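Local structure of esterase (1QLW) at residues A[71-76]-A[170-175]; A[49-54]-A[101-106]; A[203-208]-A[297-302]; A[142-147]-A[259-264]. The protein hydrolyses carboxylic esters as a bacterial esterase of the alpha/beta-hydrolase fold, probably through a serine nucleophile in a catalytic triad. One frame throughout, in Å; residues are numbered along the deposited sequence.

Interaction 1 of 4, residues A[71-76]-A[170-175]; sequences CCLTGM and QQMVPD
The loop after strand 65-68, which in alpha/beta hydrolases commonly supplies part of the oxyanion hole, lies along the segment leaving helix 165-171, with Cys72 hydrogen-bonded to both Val173 and Asp175. Cys72 O accepts from Val173 N at 2.9 Å; the N-H arrives from above the carbonyl plane, and a CA-H...O contact from Met172 CA, 3.1 Å from Cys72 O, adds to it. Cys72 N donates to Asp175 OD2 over 2.9 Å, on the anti side of the carboxylate and somewhat out of its plane. Asp175 reaches in because CG lies anti to its backbone N (chi1 -162°); Gln207 also hydrogen-bonds OD2 and Arg107 forms a salt bridge with OD1, so both oxygens are held. Cys71 and Cys72 form a disulfide between adjacent residues, SG to SG 2.0 Å, a vicinal bridge whose eight-membered ring probably restricts the loop here. Beside it, the Met172 methyl CE rests 3.7 Å from Cys72 CB, while Leu73 CD2 lies 3.8 Å from Met172 CG. The Thr74 and Val173 side chains cross at about a right angle, CG2 against CG2. Two waters carry Thr74 across to Gln171: OG1 donates to one and N to the other, and both waters donate to Gln171 O. Thr74 OG1 also accepts from Met76 N in an ST turn, and Met76 CG packs 3.7 Å from Gln171 CB, with Ser20 of the second subunit packing on Met76.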
# COMPACT_ATOMS: atom_id res chain seq x y z
N CYS A 71 -1.65 -7.69 -12.45
CA CYS A 71 -0.64 -6.76 -12.93
C CYS A 71 -1.04 -5.33 -12.70
O CYS A 71 -2.21 -4.97 -12.61
CB CYS A 71 -0.34 -6.87 -14.42
SG CYS A 71 -1.31 -5.78 -15.49
N CYS A 72 -0.02 -4.45 -12.61
CA CYS A 72 -0.25 -3.04 -12.83
C CYS A 72 -1.11 -2.39 -11.76
O CYS A 72 -1.59 -1.26 -11.96
CB CYS A 72 -0.94 -2.87 -14.22
SG CYS A 72 -0.42 -3.95 -15.53
N LEU A 73 -1.33 -3.07 -10.65
CA LEU A 73 -2.30 -2.74 -9.63
C LEU A 73 -1.73 -3.17 -8.28
O LEU A 73 -0.70 -3.85 -8.22
CB LEU A 73 -3.62 -3.48 -9.89
CG LEU A 73 -4.38 -3.09 -11.16
CD1 LEU A 73 -5.40 -4.18 -11.52
CD2 LEU A 73 -5.06 -1.75 -10.97
N THR A 74 -2.43 -2.80 -7.22
CA THR A 74 -2.07 -3.21 -5.87
C THR A 74 -3.32 -3.80 -5.21
O THR A 74 -4.35 -4.03 -5.85
CB THR A 74 -1.55 -2.04 -5.03
OG1 THR A 74 -2.62 -1.14 -4.73
CG2 THR A 74 -0.40 -1.33 -5.73
N GLY A 75 -3.25 -4.05 -3.91
CA GLY A 75 -4.41 -4.52 -3.16
C GLY A 75 -5.56 -3.54 -3.16
O GLY A 75 -6.70 -3.92 -2.84
N MET A 76 -5.33 -2.27 -3.55
CA MET A 76 -6.41 -1.34 -3.83
C MET A 76 -7.43 -1.93 -4.78
O MET A 76 -8.61 -1.52 -4.71
CB MET A 76 -5.80 -0.07 -4.44
CG MET A 76 -6.80 0.95 -4.94
SD MET A 76 -7.76 1.70 -3.60
CE MET A 76 -8.96 2.65 -4.52
N GLN A 170 -5.71 6.26 -11.59
CA GLN A 170 -5.01 6.62 -10.38
C GLN A 170 -4.49 5.41 -9.61
O GLN A 170 -3.48 5.55 -8.92
CB GLN A 170 -5.91 7.44 -9.44
CG GLN A 170 -6.15 8.86 -9.88
CD GLN A 170 -7.15 9.56 -8.98
OE1 GLN A 170 -8.22 8.98 -8.71
NE2 GLN A 170 -6.85 10.75 -8.49
N GLN A 171 -5.19 4.27 -9.65
CA GLN A 171 -4.75 3.14 -8.85
C GLN A 171 -3.76 2.23 -9.58
O GLN A 171 -3.28 1.27 -8.96
CB GLN A 171 -5.92 2.34 -8.29
CG GLN A 171 -6.70 1.50 -9.28
CD GLN A 171 -7.71 0.61 -8.56
OE1 GLN A 171 -8.80 1.10 -8.15
NE2 GLN A 171 -7.40 -0.63 -8.38
N MET A 172 -3.44 2.51 -10.83
CA MET A 172 -2.50 1.70 -11.59
C MET A 172 -1.08 2.17 -11.34
O MET A 172 -0.82 3.37 -11.19
CB MET A 172 -2.85 1.76 -13.09
CG MET A 172 -4.22 1.12 -13.32
SD MET A 172 -4.61 0.86 -15.07
CE MET A 172 -3.45 -0.45 -15.45
N VAL A 173 -0.17 1.20 -11.27
CA VAL A 173 1.22 1.42 -10.87
C VAL A 173 2.16 0.64 -11.76
O VAL A 173 1.78 -0.37 -12.36
CB VAL A 173 1.42 0.99 -9.39
CG1 VAL A 173 0.54 1.76 -8.42
CG2 VAL A 173 1.20 -0.51 -9.20
N PRO A 174 3.44 1.02 -11.78
CA PRO A 174 4.45 0.21 -12.46
C PRO A 174 4.57 -1.18 -11.87
O PRO A 174 4.38 -1.40 -10.67
CB PRO A 174 5.74 1.00 -12.27
CG PRO A 174 5.28 2.40 -12.12
CD PRO A 174 4.00 2.32 -11.32
N ASP A 175 4.96 -2.10 -12.73
CA ASP A 175 5.02 -3.52 -12.42
C ASP A 175 6.43 -4.03 -12.60
O ASP A 175 7.04 -3.86 -13.66
CB ASP A 175 4.02 -4.24 -13.33
CG ASP A 175 3.67 -5.61 -12.85
OD1 ASP A 175 4.57 -6.31 -12.36
OD2 ASP A 175 2.47 -5.98 -12.98
O HOH W 1 -2.56 1.29 -6.13
O HOH W 2 -4.63 -0.95 -7.65

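Interaction 2 of 4, residues A[49-54]-A[101-106]; sequences QMYVRY and VIDQSG
Tyr51, Val52 and Arg53 run antiparallel to Val101, Ile102 and Asp103, the short strand axes 4.7 Å apart at 158°. Arg53 and Val101 form a hydrogen-bonded pair with nearly straight bonds: Val101 N to Arg53 O is 2.8 Å and Arg53 N to Val101 O 3.0 Å. Val52 and Ile102 are a non-hydrogen-bonded pair. Beyond it, Asp103 N donates to Tyr51 O, and past the regular pairing a water accepts from Gly106 N and donates to Gln49 O. On the face of Val52 and Ile102, Val52 CG2 lies 4.1 Å from Ile102 CG2. The Met50 sulfur SD comes 3.7 Å from Ile102 CD1; CG anti to the backbone N (chi1 176°) lays the methionine chain across the isoleucine, against helix 185-197. The other face carries Tyr51, Arg53 and Asp103 beside Val101. Tyr51 and Asp103 lie side by side, with Tyr51 CD2 4.0 Å from Asp103 OD2. Their ends reach the second subunit: Tyr51 OH bonds Glu79 of that chain and Asp103 OD1 salt-bridges its Arg109, while Arg53, also bonded to Ser20, pairs with its Asp89. One face thus packs by apolar contact; the other, besides Val101, takes hydroxyl and charged groups into intersubunit bonds.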
# COMPACT_ATOMS: atom_id res chain seq x y z
N GLN A 49 9.60 -9.61 0.53
CA GLN A 49 8.55 -9.77 1.51
C GLN A 49 7.21 -9.29 0.94
O GLN A 49 7.15 -8.42 0.07
CB GLN A 49 8.88 -8.97 2.79
CG GLN A 49 8.99 -7.46 2.62
CD GLN A 49 10.39 -7.02 2.29
OE1 GLN A 49 11.15 -7.72 1.65
NE2 GLN A 49 10.84 -5.86 2.75
N MET A 50 6.12 -9.80 1.52
CA MET A 50 4.76 -9.52 1.05
C MET A 50 3.95 -8.84 2.15
O MET A 50 3.77 -9.43 3.23
CB MET A 50 4.10 -10.85 0.63
CG MET A 50 2.65 -10.72 0.21
SD MET A 50 1.98 -12.32 -0.32
CE MET A 50 1.67 -13.11 1.26
N TYR A 51 3.45 -7.65 1.87
CA TYR A 51 2.54 -6.94 2.77
C TYR A 51 1.18 -7.62 2.82
O TYR A 51 0.62 -8.00 1.78
CB TYR A 51 2.33 -5.53 2.21
CG TYR A 51 1.29 -4.69 2.93
CD1 TYR A 51 1.54 -4.16 4.20
CD2 TYR A 51 0.06 -4.43 2.34
CE1 TYR A 51 0.59 -3.40 4.84
CE2 TYR A 51 -0.88 -3.65 2.99
CZ TYR A 51 -0.61 -3.12 4.24
OH TYR A 51 -1.58 -2.32 4.83
N VAL A 52 0.63 -7.74 4.02
CA VAL A 52 -0.67 -8.34 4.25
C VAL A 52 -1.48 -7.45 5.20
O VAL A 52 -1.03 -7.18 6.32
CB VAL A 52 -0.56 -9.74 4.87
CG1 VAL A 52 -1.94 -10.39 4.96
CG2 VAL A 52 0.41 -10.63 4.08
N ARG A 53 -2.67 -7.04 4.79
CA ARG A 53 -3.60 -6.30 5.64
C ARG A 53 -4.77 -7.23 5.92
O ARG A 53 -5.36 -7.78 4.97
CB ARG A 53 -4.10 -5.04 4.93
CG ARG A 53 -5.15 -4.27 5.73
CD ARG A 53 -4.59 -3.66 6.95
NE ARG A 53 -5.49 -2.65 7.49
CZ ARG A 53 -5.30 -2.03 8.65
NH1 ARG A 53 -4.22 -2.39 9.33
NH2 ARG A 53 -6.14 -1.10 9.09
N TYR A 54 -5.12 -7.46 7.18
CA TYR A 54 -6.20 -8.36 7.54
C TYR A 54 -7.30 -7.61 8.29
O TYR A 54 -7.07 -6.66 9.05
CB TYR A 54 -5.68 -9.55 8.37
CG TYR A 54 -5.20 -9.25 9.77
CD1 TYR A 54 -6.09 -9.27 10.85
CD2 TYR A 54 -3.87 -8.96 10.04
CE1 TYR A 54 -5.66 -9.01 12.14
CE2 TYR A 54 -3.45 -8.71 11.34
CZ TYR A 54 -4.34 -8.71 12.39
OH TYR A 54 -3.89 -8.42 13.66
N VAL A 101 -5.64 -9.12 2.50
CA VAL A 101 -5.45 -8.44 1.22
C VAL A 101 -3.97 -8.10 1.10
O VAL A 101 -3.44 -7.34 1.92
CB VAL A 101 -6.32 -7.18 1.10
CG1 VAL A 101 -6.04 -6.47 -0.22
CG2 VAL A 101 -7.81 -7.50 1.22
N ILE A 102 -3.32 -8.66 0.09
CA ILE A 102 -1.88 -8.52 -0.06
C ILE A 102 -1.50 -7.44 -1.07
O ILE A 102 -2.29 -7.05 -1.93
CB ILE A 102 -1.21 -9.86 -0.44
CG1 ILE A 102 -1.50 -10.30 -1.87
CG2 ILE A 102 -1.62 -10.94 0.55
CD1 ILE A 102 -0.39 -10.81 -2.70
N ASP A 103 -0.25 -6.98 -0.94
CA ASP A 103 0.46 -6.41 -2.08
C ASP A 103 1.52 -7.45 -2.48
O ASP A 103 2.28 -7.92 -1.63
CB ASP A 103 1.15 -5.08 -1.81
CG ASP A 103 0.17 -3.91 -1.72
OD1 ASP A 103 -0.99 -4.06 -2.18
OD2 ASP A 103 0.59 -2.82 -1.27
N GLN A 104 1.53 -7.81 -3.77
CA GLN A 104 2.51 -8.77 -4.24
C GLN A 104 3.93 -8.34 -3.87
O GLN A 104 4.22 -7.15 -3.77
CB GLN A 104 2.49 -8.87 -5.76
CG GLN A 104 1.38 -9.70 -6.38
CD GLN A 104 1.59 -9.90 -7.86
OE1 GLN A 104 2.73 -10.15 -8.30
NE2 GLN A 104 0.55 -9.78 -8.65
N SER A 105 4.81 -9.32 -3.75
CA SER A 105 6.23 -9.01 -3.63
C SER A 105 6.60 -8.03 -4.74
O SER A 105 6.19 -8.18 -5.90
CB SER A 105 7.03 -10.30 -3.78
OG SER A 105 6.76 -11.21 -2.74
N GLY A 106 7.38 -7.01 -4.39
CA GLY A 106 7.84 -6.04 -5.36
C GLY A 106 6.78 -5.13 -5.93
O GLY A 106 6.98 -4.59 -7.02
O HOH W 3 8.75 -7.50 -1.93

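Interaction 3 of 4, residues A[203-208]-A[297-302]; sequences LSHSQS and SHMMMQ. With SO4 (sulfate ion), chain D.
Ser206 OG and His298 NE2 face each other at 2.8 Å, the hydroxyl lying at the edge of the imidazole, near its plane. The same Ser206 OG donates to O2 of a bound sulfate ion, also at 2.8 Å, and Arg265 bonds that sulfate too; the ion, probably from the crystallisation liquor, sits against the hydroxyl. His205 supports His298 from one side. Its ring stacks offset on the His298 ring, centroids 4.3 Å apart and planes at 26°, and its NE2 donates over 2.9 Å to His298 O, which is tilted somewhat out of the His205 ring plane, so one residue touches both the imidazole and the backbone of His298. Contacts on both faces and at the edge fix the orientation of His205. The Met301 methyl CE sits over the centre of one face, 3.5 Å from the ring centroid, Ser206 CB covers the opposite face, and Met299 SD lies in plane at the edge, 3.8 Å from His205 CE1. Met301 delivers its methyl by curling back, bent at both chi2 and chi3. Farther out, His298 ND1 is hydrogen-bonded to Glu230, and the loop before Met299 is tightened by an ST turn in which Ser297 OG accepts from Met299 N. Ser206 follows strand 200-205 directly and has positive phi (57°, psi -116°), the backbone conformation expected of a nucleophile elbow, with a 3-10 turn beginning at Gln207. Serine at the elbow, histidine on a late loop and an acid behind it are consistent with the Ser-His-Glu catalytic triad of an alpha/beta hydrolase.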
# COMPACT_ATOMS: atom_id res chain seq x y z
N LEU A 203 -7.79 -16.28 -3.61
CA LEU A 203 -8.54 -15.67 -4.71
C LEU A 203 -7.59 -14.73 -5.45
O LEU A 203 -7.09 -13.76 -4.89
CB LEU A 203 -9.76 -14.95 -4.17
CG LEU A 203 -10.76 -14.47 -5.23
CD1 LEU A 203 -12.14 -14.33 -4.64
CD2 LEU A 203 -10.29 -13.19 -5.87
N SER A 204 -7.32 -15.07 -6.71
CA SER A 204 -6.37 -14.34 -7.53
C SER A 204 -7.00 -13.77 -8.79
O SER A 204 -8.17 -14.00 -9.10
CB SER A 204 -5.18 -15.22 -7.87
OG SER A 204 -5.62 -16.30 -8.66
N HIS A 205 -6.20 -13.02 -9.55
CA HIS A 205 -6.68 -12.26 -10.69
C HIS A 205 -5.61 -12.11 -11.74
O HIS A 205 -4.53 -11.61 -11.45
CB HIS A 205 -7.10 -10.84 -10.21
CG HIS A 205 -7.75 -9.97 -11.24
ND1 HIS A 205 -7.53 -8.61 -11.25
CD2 HIS A 205 -8.61 -10.28 -12.24
CE1 HIS A 205 -8.26 -8.15 -12.27
NE2 HIS A 205 -8.93 -9.11 -12.88
N SER A 206 -5.88 -12.49 -12.99
CA SER A 206 -5.03 -12.10 -14.12
C SER A 206 -3.58 -12.50 -13.99
O SER A 206 -3.36 -13.71 -13.96
CB SER A 206 -5.24 -10.60 -14.35
OG SER A 206 -4.96 -10.29 -15.70
N GLN A 207 -2.60 -11.60 -13.91
CA GLN A 207 -1.20 -12.00 -13.71
C GLN A 207 -1.02 -12.96 -12.54
O GLN A 207 -0.16 -13.84 -12.60
CB GLN A 207 -0.41 -10.71 -13.42
CG GLN A 207 1.04 -10.90 -13.00
CD GLN A 207 1.53 -9.54 -12.54
OE1 GLN A 207 1.27 -9.14 -11.39
NE2 GLN A 207 2.16 -8.78 -13.41
N SER A 208 -1.75 -12.76 -11.45
CA SER A 208 -1.61 -13.64 -10.29
C SER A 208 -2.54 -14.84 -10.39
O SER A 208 -2.54 -15.67 -9.47
CB SER A 208 -1.85 -12.93 -8.97
OG SER A 208 -3.21 -12.53 -8.90
N SER A 297 -16.41 -6.77 -17.35
CA SER A 297 -15.07 -6.51 -17.84
C SER A 297 -14.07 -7.42 -17.13
O SER A 297 -14.41 -8.20 -16.23
CB SER A 297 -14.70 -5.05 -17.57
OG SER A 297 -14.41 -4.81 -16.19
N HIS A 298 -12.79 -7.23 -17.47
CA HIS A 298 -11.75 -7.94 -16.72
C HIS A 298 -11.69 -7.50 -15.26
O HIS A 298 -11.27 -8.26 -14.39
CB HIS A 298 -10.41 -7.64 -17.39
CG HIS A 298 -9.24 -8.31 -16.77
ND1 HIS A 298 -9.13 -9.69 -16.67
CD2 HIS A 298 -8.11 -7.81 -16.23
CE1 HIS A 298 -7.98 -9.98 -16.07
NE2 HIS A 298 -7.32 -8.85 -15.84
N MET A 299 -12.09 -6.26 -14.99
CA MET A 299 -12.10 -5.69 -13.65
C MET A 299 -13.44 -5.94 -12.98
O MET A 299 -14.05 -5.04 -12.38
CB MET A 299 -11.76 -4.20 -13.71
CG MET A 299 -10.40 -3.89 -14.29
SD MET A 299 -9.01 -4.58 -13.41
CE MET A 299 -9.18 -3.82 -11.80
N MET A 300 -13.89 -7.20 -13.01
CA MET A 300 -15.28 -7.49 -12.60
C MET A 300 -15.53 -7.23 -11.12
O MET A 300 -16.68 -7.01 -10.73
CB MET A 300 -15.67 -8.90 -13.01
CG MET A 300 -14.90 -9.97 -12.25
SD MET A 300 -15.40 -11.64 -12.77
CE MET A 300 -14.70 -11.65 -14.43
N MET A 301 -14.49 -7.26 -10.29
CA MET A 301 -14.61 -6.92 -8.88
C MET A 301 -14.90 -5.43 -8.67
O MET A 301 -15.31 -5.03 -7.58
CB MET A 301 -13.39 -7.34 -8.08
CG MET A 301 -12.10 -6.57 -8.32
SD MET A 301 -11.38 -6.70 -9.98
CE MET A 301 -10.88 -8.44 -9.93
N GLN A 302 -14.74 -4.61 -9.70
CA GLN A 302 -15.01 -3.18 -9.67
C GLN A 302 -16.24 -2.79 -10.51
O GLN A 302 -16.64 -1.62 -10.50
CB GLN A 302 -13.81 -2.38 -10.21
CG GLN A 302 -12.57 -2.57 -9.34
CD GLN A 302 -11.35 -1.85 -9.87
OE1 GLN A 302 -11.39 -1.21 -10.92
NE2 GLN A 302 -10.27 -1.99 -9.11
S SO4 D . -1.52 -11.22 -17.42
O1 SO4 D . -1.28 -10.92 -18.89
O2 SO4 D . -3.01 -11.45 -17.27
O3 SO4 D . -1.09 -10.02 -16.64
O4 SO4 D . -0.83 -12.47 -17.03

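Interaction 4 of 4, residues A[142-147]-A[259-264]; sequences WAIFRF and FPRWAP
Ala143, in helix 138-144, turns its carbonyl toward Phe259, with Ala143 O 3.5 Å from Phe259 CE2. Ile144 makes two contacts. Its side chain lies on the flat of the Arg261 guanidinium, CG1 over the centre of the group and 3.8 Å from Arg261 CZ; its backbone O accepts from Trp262 NE1 at 2.8 Å, the indole N-H lying in the carbonyl plane, so the indole is tied to a carbonyl near the end of the helix. Arg146 then leaves the helix with positive phi (64°) in a Schellman motif, and its side chain runs over Phe259 and on to Trp262. CG sits over the Phe259 face, 3.8 Å from the ring centroid, and CD is 3.6 Å from Trp262 CD1. A bend at chi3 (-49°) stands the guanidinium almost upright on the indole face (planes 76° apart), a cation-pi contact with NH1 over the ring. NH1 also forms a salt bridge with Glu230, and NE bonds Asp254 O. The contact joins the end of helix 138-144 to the turn that opens helix 263-278; Trp142, Phe145 and Phe147 pack toward helix 165-171, while Arg261 reaches Lys38 O of the second subunit.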
# COMPACT_ATOMS: atom_id res chain seq x y z
N TRP A 142 -7.35 -0.09 -21.49
CA TRP A 142 -8.74 -0.11 -21.96
C TRP A 142 -9.05 -1.40 -22.72
O TRP A 142 -10.10 -2.02 -22.54
CB TRP A 142 -8.92 1.08 -22.89
CG TRP A 142 -10.31 1.41 -23.31
CD1 TRP A 142 -10.98 0.95 -24.41
CD2 TRP A 142 -11.18 2.33 -22.66
NE1 TRP A 142 -12.23 1.53 -24.47
CE2 TRP A 142 -12.38 2.38 -23.40
CE3 TRP A 142 -11.07 3.11 -21.50
CZ2 TRP A 142 -13.44 3.20 -23.03
CZ3 TRP A 142 -12.13 3.91 -21.14
CH2 TRP A 142 -13.30 3.95 -21.90
N ALA A 143 -8.13 -1.80 -23.59
CA ALA A 143 -8.30 -3.00 -24.40
C ALA A 143 -7.98 -4.25 -23.60
O ALA A 143 -8.69 -5.27 -23.73
CB ALA A 143 -7.49 -2.90 -25.67
N ILE A 144 -6.93 -4.26 -22.77
CA ILE A 144 -6.64 -5.42 -21.93
C ILE A 144 -7.81 -5.75 -21.02
O ILE A 144 -8.16 -6.92 -20.81
CB ILE A 144 -5.38 -5.17 -21.08
CG1 ILE A 144 -4.16 -5.06 -22.00
CG2 ILE A 144 -5.18 -6.26 -20.03
CD1 ILE A 144 -2.91 -4.48 -21.39
N PHE A 145 -8.47 -4.71 -20.51
CA PHE A 145 -9.58 -4.88 -19.59
C PHE A 145 -10.91 -5.09 -20.29
O PHE A 145 -11.91 -5.38 -19.62
CB PHE A 145 -9.66 -3.70 -18.63
CG PHE A 145 -8.48 -3.51 -17.72
CD1 PHE A 145 -7.55 -4.52 -17.46
CD2 PHE A 145 -8.29 -2.30 -17.09
CE1 PHE A 145 -6.49 -4.34 -16.61
CE2 PHE A 145 -7.22 -2.10 -16.23
CZ PHE A 145 -6.33 -3.11 -15.99
N ARG A 146 -10.94 -4.96 -21.61
CA ARG A 146 -12.11 -5.19 -22.44
C ARG A 146 -13.22 -4.20 -22.10
O ARG A 146 -14.41 -4.55 -22.13
CB ARG A 146 -12.61 -6.64 -22.36
CG ARG A 146 -11.53 -7.67 -22.63
CD ARG A 146 -12.10 -9.06 -22.90
NE ARG A 146 -13.08 -9.45 -21.89
CZ ARG A 146 -12.79 -9.85 -20.66
NH1 ARG A 146 -11.52 -10.04 -20.30
NH2 ARG A 146 -13.77 -10.06 -19.79
N PHE A 147 -12.86 -2.93 -21.95
CA PHE A 147 -13.88 -1.91 -21.77
C PHE A 147 -14.58 -1.55 -23.08
O PHE A 147 -15.69 -1.05 -23.06
CB PHE A 147 -13.27 -0.65 -21.16
CG PHE A 147 -12.75 -0.80 -19.75
CD1 PHE A 147 -13.11 -1.85 -18.93
CD2 PHE A 147 -11.87 0.16 -19.28
CE1 PHE A 147 -12.61 -1.93 -17.64
CE2 PHE A 147 -11.38 0.08 -17.99
CZ PHE A 147 -11.75 -0.96 -17.16
N PHE A 259 -11.43 -10.54 -28.38
CA PHE A 259 -10.06 -10.17 -28.03
C PHE A 259 -9.15 -11.38 -28.12
O PHE A 259 -9.22 -12.30 -27.29
CB PHE A 259 -10.03 -9.59 -26.60
CG PHE A 259 -10.71 -8.26 -26.49
CD1 PHE A 259 -12.06 -8.18 -26.25
CD2 PHE A 259 -10.02 -7.06 -26.61
CE1 PHE A 259 -12.71 -6.96 -26.14
CE2 PHE A 259 -10.66 -5.85 -26.52
CZ PHE A 259 -12.01 -5.79 -26.28
N PRO A 260 -8.18 -11.34 -29.03
CA PRO A 260 -7.21 -12.43 -29.14
C PRO A 260 -6.39 -12.65 -27.89
O PRO A 260 -5.89 -13.78 -27.70
CB PRO A 260 -6.38 -12.10 -30.37
CG PRO A 260 -7.20 -11.14 -31.15
CD PRO A 260 -8.03 -10.37 -30.14
N ARG A 261 -6.25 -11.68 -26.99
CA ARG A 261 -5.52 -11.83 -25.74
C ARG A 261 -6.28 -12.81 -24.85
O ARG A 261 -5.69 -13.55 -24.07
CB ARG A 261 -5.32 -10.49 -25.00
CG ARG A 261 -4.34 -10.43 -23.84
CD ARG A 261 -4.31 -9.11 -23.11
NE ARG A 261 -3.22 -8.83 -22.20
CZ ARG A 261 -2.08 -8.20 -22.46
NH1 ARG A 261 -1.82 -7.73 -23.68
NH2 ARG A 261 -1.18 -7.99 -21.49
N TRP A 262 -7.61 -12.81 -24.93
CA TRP A 262 -8.46 -13.45 -23.96
C TRP A 262 -9.14 -14.73 -24.41
O TRP A 262 -9.25 -15.66 -23.62
CB TRP A 262 -9.54 -12.48 -23.43
CG TRP A 262 -8.92 -11.48 -22.51
CD1 TRP A 262 -8.71 -10.14 -22.68
CD2 TRP A 262 -8.38 -11.79 -21.21
NE1 TRP A 262 -8.09 -9.61 -21.58
CE2 TRP A 262 -7.88 -10.61 -20.66
CE3 TRP A 262 -8.30 -12.99 -20.48
CZ2 TRP A 262 -7.29 -10.58 -19.39
CZ3 TRP A 262 -7.70 -12.95 -19.23
CH2 TRP A 262 -7.21 -11.76 -18.70
N ALA A 263 -9.55 -14.81 -25.68
CA ALA A 263 -10.23 -16.01 -26.17
C ALA A 263 -9.46 -17.28 -25.92
O ALA A 263 -10.05 -18.28 -25.46
CB ALA A 263 -10.61 -15.82 -27.63
N PRO A 264 -8.16 -17.33 -26.15
CA PRO A 264 -7.40 -18.56 -25.93
C PRO A 264 -7.24 -18.90 -24.46
O PRO A 264 -7.07 -20.06 -24.13
CB PRO A 264 -6.05 -18.34 -26.59
CG PRO A 264 -5.99 -16.93 -26.99
CD PRO A 264 -7.36 -16.33 -26.89

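In the fold
Interaction 3 lies at the probable active site, and each of the others touches it. Interaction 1, centre 12 Å away, adjoins it through Asp175 OD2 and Gln207 NE2, 2.9 Å apart, and the Cys71 side chain is about 4 Å from the sulfate bound at Ser206. Interaction 2 meets the same glutamine from the end of strand 99-103, Gln104 NE2 to Gln207 OE1 2.9 Å, and touches interaction 1 where Gly75 N lies 2.8 Å from Asp103 OD1. Interaction 4 adjoins the histidine: Phe145 O is 3.0 Å from His298 N, and Trp262 packs on the His298 ring. Interactions 2 and 4, centres about 27 Å apart, do not touch; 1, 2 and 4 all contact the second subunit.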